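Local coordinates for cadherin-5 (Gallus gallus, PDB 3PPE), which mediates calcium-dependent, mainly homophilic adhesion between endothelial cells and helps couple actin fibres to their junctions, at residues 141-153 / 156-168. Sequence-based numbering, arbitrary orientation. Where two conformers were deposited one is given.
Sequences TVTYQIIKGNEYF and DDSGVIFTARADL
Tyr144 packs its ring against the type I turn Asp156-Gly159. Tyr144 CB lies 3.8 Å from Asp156 O; beyond it, chi1 of -63° sets CG anti to the carbonyl carbon, and chi2 of 89° turns one ring face to Gly159. Asp157 O sits at the ring edge, near CD1 and CE1, while Gly159 CA covers that face in a CH-pi contact, 3.7 Å from the centroid of the Tyr144 ring. At the tip, Tyr144 OH hydrogen-bonds to Ala128 N on strand 122-129. An Asx turn, Asp156 OD1 accepting from Ser158 N, is nested in the type I turn; the same oxygen takes Val160 N from the opposite face of the carboxylate. Asp157 reaches back, its OD1 taking a nearly straight bond (167°) from Tyr144 N at 3.1 Å on the anti side. In the Greek-key beta sandwich of this second cadherin domain, EC2, the contact joins the two sheets: strand 142-148 edges one, and the turn leads into strand 160-163, an inner strand of the other. At the far end Phe153 and Thr163 form an antiparallel non-hydrogen-bonded pair, and Ala164 N binds Tyr152 O at 2.8 Å from above the carbonyl plane. Phe153 enters the core, Phe153 CB 3.7 Å from Ile161 CG2 and Phe153 CZ 3.9 Å from Leu168 CD1, with Tyr176 meeting the ring edge-to-face. Nearer the surface, a water links Glu151 O to Arg165 NH1.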
# COMPACT_ATOMS: atom_id res chain seq x y z
N THR A 141 -23.87 -6.86 5.92
CA THR A 141 -24.75 -7.97 6.16
C THR A 141 -25.57 -7.64 7.41
O THR A 141 -25.00 -7.50 8.50
CB THR A 141 -23.95 -9.26 6.42
OG1 THR A 141 -23.20 -9.60 5.26
CG2 THR A 141 -24.89 -10.42 6.72
N VAL A 142 -26.90 -7.56 7.29
CA VAL A 142 -27.75 -7.11 8.40
C VAL A 142 -28.42 -8.34 9.02
O VAL A 142 -28.88 -9.22 8.30
CB VAL A 142 -28.84 -6.14 7.91
CG1 VAL A 142 -29.71 -5.63 9.10
CG2 VAL A 142 -28.24 -4.92 7.06
N THR A 143 -28.47 -8.40 10.34
CA THR A 143 -29.19 -9.43 11.10
C THR A 143 -30.15 -8.71 12.08
O THR A 143 -29.96 -7.55 12.40
CB THR A 143 -28.22 -10.38 11.91
OG1 THR A 143 -27.62 -9.65 12.96
CG2 THR A 143 -27.14 -10.93 11.02
N TYR A 144 -31.21 -9.40 12.52
CA TYR A 144 -32.27 -8.76 13.29
C TYR A 144 -32.58 -9.59 14.53
O TYR A 144 -32.53 -10.81 14.48
CB TYR A 144 -33.54 -8.68 12.43
CG TYR A 144 -33.42 -7.84 11.17
CD1 TYR A 144 -32.99 -8.39 9.97
CD2 TYR A 144 -33.71 -6.47 11.20
CE1 TYR A 144 -32.87 -7.61 8.79
CE2 TYR A 144 -33.60 -5.66 10.01
CZ TYR A 144 -33.21 -6.25 8.83
OH TYR A 144 -33.08 -5.50 7.70
N GLN A 145 -32.98 -8.92 15.62
CA GLN A 145 -33.37 -9.57 16.84
C GLN A 145 -34.57 -8.79 17.40
O GLN A 145 -34.64 -7.56 17.28
CB GLN A 145 -32.14 -9.54 17.80
CG GLN A 145 -32.33 -10.13 19.19
CD GLN A 145 -31.05 -9.96 20.09
OE1 GLN A 145 -30.06 -9.26 19.73
NE2 GLN A 145 -31.09 -10.59 21.27
N ILE A 146 -35.55 -9.49 17.96
CA ILE A 146 -36.58 -8.81 18.76
C ILE A 146 -36.08 -8.78 20.21
O ILE A 146 -35.71 -9.82 20.77
CB ILE A 146 -37.96 -9.49 18.67
CG1 ILE A 146 -38.48 -9.41 17.21
CG2 ILE A 146 -38.99 -8.81 19.66
CD1 ILE A 146 -39.77 -10.17 17.03
N ILE A 147 -36.01 -7.58 20.79
CA ILE A 147 -35.43 -7.44 22.12
C ILE A 147 -36.51 -7.09 23.16
O ILE A 147 -36.25 -7.05 24.36
CB ILE A 147 -34.25 -6.39 22.14
CG1 ILE A 147 -34.72 -5.00 21.74
CG2 ILE A 147 -33.03 -6.83 21.24
CD1 ILE A 147 -33.56 -3.95 21.82
N LYS A 148 -37.72 -6.79 22.69
CA LYS A 148 -38.88 -6.69 23.57
C LYS A 148 -40.07 -7.27 22.85
O LYS A 148 -40.38 -6.81 21.76
CB LYS A 148 -39.14 -5.22 23.98
CG LYS A 148 -40.44 -5.01 24.82
CD LYS A 148 -40.63 -3.53 25.25
CE LYS A 148 -41.63 -2.74 24.34
NZ LYS A 148 -43.11 -2.85 24.69
N GLY A 149 -40.73 -8.28 23.44
CA GLY A 149 -41.88 -8.95 22.76
C GLY A 149 -41.57 -10.24 22.01
O GLY A 149 -42.38 -10.74 21.22
N ASN A 150 -40.38 -10.77 22.26
CA ASN A 150 -39.90 -11.97 21.57
C ASN A 150 -40.68 -13.25 21.96
O ASN A 150 -40.61 -14.26 21.27
CB ASN A 150 -38.38 -12.11 21.77
CG ASN A 150 -37.93 -11.74 23.18
OD1 ASN A 150 -37.86 -10.55 23.56
ND2 ASN A 150 -37.65 -12.77 23.99
N GLU A 151 -41.46 -13.19 23.04
CA GLU A 151 -42.37 -14.30 23.43
C GLU A 151 -43.59 -14.43 22.51
O GLU A 151 -44.22 -15.50 22.44
CB GLU A 151 -42.89 -14.06 24.84
CG GLU A 151 -41.81 -13.89 25.89
CD GLU A 151 -41.31 -12.43 26.02
OE1 GLU A 151 -41.71 -11.53 25.22
OE2 GLU A 151 -40.49 -12.21 26.95
N TYR A 152 -43.92 -13.32 21.83
CA TYR A 152 -45.12 -13.19 21.02
C TYR A 152 -44.85 -13.27 19.52
O TYR A 152 -45.69 -13.82 18.77
CB TYR A 152 -45.86 -11.89 21.39
CG TYR A 152 -46.24 -11.90 22.85
CD1 TYR A 152 -45.51 -11.15 23.78
CD2 TYR A 152 -47.26 -12.74 23.32
CE1 TYR A 152 -45.81 -11.20 25.11
CE2 TYR A 152 -47.58 -12.77 24.66
CZ TYR A 152 -46.84 -12.00 25.54
OH TYR A 152 -47.12 -12.03 26.87
N PHE A 153 -43.66 -12.78 19.10
CA PHE A 153 -43.25 -12.68 17.68
C PHE A 153 -41.78 -13.04 17.52
O PHE A 153 -41.00 -12.82 18.41
CB PHE A 153 -43.49 -11.25 17.11
CG PHE A 153 -44.93 -10.83 17.19
CD1 PHE A 153 -45.42 -10.17 18.34
CD2 PHE A 153 -45.83 -11.17 16.19
CE1 PHE A 153 -46.77 -9.82 18.45
CE2 PHE A 153 -47.20 -10.81 16.29
CZ PHE A 153 -47.66 -10.14 17.43
N ASP A 156 -36.93 -13.08 11.32
CA ASP A 156 -35.86 -13.80 10.62
C ASP A 156 -34.74 -12.81 10.24
O ASP A 156 -34.87 -11.61 10.49
CB ASP A 156 -36.35 -14.66 9.45
CG ASP A 156 -36.84 -13.86 8.24
OD1 ASP A 156 -36.52 -12.66 8.05
OD2 ASP A 156 -37.57 -14.48 7.44
N ASP A 157 -33.66 -13.28 9.63
CA ASP A 157 -32.55 -12.36 9.36
C ASP A 157 -32.76 -11.56 8.06
O ASP A 157 -31.86 -10.77 7.66
CB ASP A 157 -31.19 -13.10 9.47
CG ASP A 157 -30.72 -13.27 10.92
OD1 ASP A 157 -30.96 -12.37 11.80
OD2 ASP A 157 -30.11 -14.33 11.18
N SER A 158 -33.94 -11.71 7.42
CA SER A 158 -34.42 -10.74 6.42
C SER A 158 -35.31 -9.62 7.00
O SER A 158 -35.77 -8.76 6.27
CB SER A 158 -35.21 -11.41 5.29
OG SER A 158 -34.31 -12.12 4.42
N GLY A 159 -35.55 -9.64 8.31
CA GLY A 159 -36.43 -8.64 8.93
C GLY A 159 -37.92 -8.98 8.88
O GLY A 159 -38.76 -8.15 9.25
N VAL A 160 -38.26 -10.19 8.46
CA VAL A 160 -39.66 -10.63 8.48
C VAL A 160 -40.07 -11.07 9.90
O VAL A 160 -39.38 -11.86 10.54
CB VAL A 160 -39.94 -11.72 7.43
CG1 VAL A 160 -41.46 -12.16 7.43
CG2 VAL A 160 -39.54 -11.21 6.01
N ILE A 161 -41.19 -10.51 10.34
CA ILE A 161 -41.76 -10.79 11.67
C ILE A 161 -42.89 -11.80 11.52
O ILE A 161 -43.73 -11.69 10.63
CB ILE A 161 -42.22 -9.48 12.37
CG1 ILE A 161 -41.03 -8.51 12.48
CG2 ILE A 161 -42.85 -9.74 13.77
CD1 ILE A 161 -41.35 -7.21 13.15
N PHE A 162 -42.89 -12.80 12.41
CA PHE A 162 -43.84 -13.92 12.39
C PHE A 162 -44.43 -14.08 13.78
O PHE A 162 -43.77 -13.75 14.76
CB PHE A 162 -43.10 -15.23 12.07
CG PHE A 162 -42.41 -15.25 10.74
CD1 PHE A 162 -41.08 -14.83 10.61
CD2 PHE A 162 -43.06 -15.75 9.62
CE1 PHE A 162 -40.44 -14.85 9.35
CE2 PHE A 162 -42.43 -15.81 8.36
CZ PHE A 162 -41.12 -15.36 8.23
N THR A 163 -45.66 -14.64 13.85
CA THR A 163 -46.25 -15.00 15.15
C THR A 163 -45.38 -16.10 15.77
O THR A 163 -44.95 -17.02 15.08
CB THR A 163 -47.73 -15.50 15.02
OG1 THR A 163 -47.76 -16.64 14.18
CG2 THR A 163 -48.66 -14.38 14.42
N ALA A 164 -45.12 -15.97 17.08
CA ALA A 164 -44.32 -16.91 17.87
C ALA A 164 -45.18 -17.88 18.67
O ALA A 164 -44.65 -18.81 19.27
CB ALA A 164 -43.38 -16.17 18.84
N ARG A 165 -46.49 -17.70 18.62
CA ARG A 165 -47.46 -18.50 19.38
C ARG A 165 -48.68 -18.63 18.49
O ARG A 165 -48.94 -17.72 17.71
CB ARG A 165 -47.90 -17.76 20.67
CG ARG A 165 -46.78 -17.55 21.73
CD ARG A 165 -47.31 -16.88 23.00
NE ARG A 165 -48.25 -17.77 23.69
CZ ARG A 165 -47.93 -18.64 24.63
NH1 ARG A 165 -46.65 -18.80 25.03
NH2 ARG A 165 -48.90 -19.40 25.16
N ALA A 166 -49.45 -19.70 18.67
CA ALA A 166 -50.70 -19.89 17.90
C ALA A 166 -51.93 -19.40 18.65
O ALA A 166 -53.01 -19.46 18.10
CB ALA A 166 -50.89 -21.36 17.54
N ASP A 167 -51.78 -18.90 19.88
CA ASP A 167 -52.95 -18.50 20.69
C ASP A 167 -53.09 -16.99 20.90
O ASP A 167 -53.61 -16.57 21.93
CB ASP A 167 -52.90 -19.20 22.08
CG ASP A 167 -51.59 -18.94 22.81
OD1 ASP A 167 -51.34 -19.54 23.89
OD2 ASP A 167 -50.77 -18.14 22.29
N LEU A 168 -52.60 -16.16 19.96
CA LEU A 168 -52.72 -14.71 20.18
C LEU A 168 -54.19 -14.26 20.07
O LEU A 168 -54.80 -14.32 19.01
CB LEU A 168 -51.81 -13.87 19.28
CG LEU A 168 -50.31 -14.22 19.29
CD1 LEU A 168 -49.56 -13.42 18.25
CD2 LEU A 168 -49.70 -14.05 20.67
O HOH W 1 -44.09 -17.76 23.71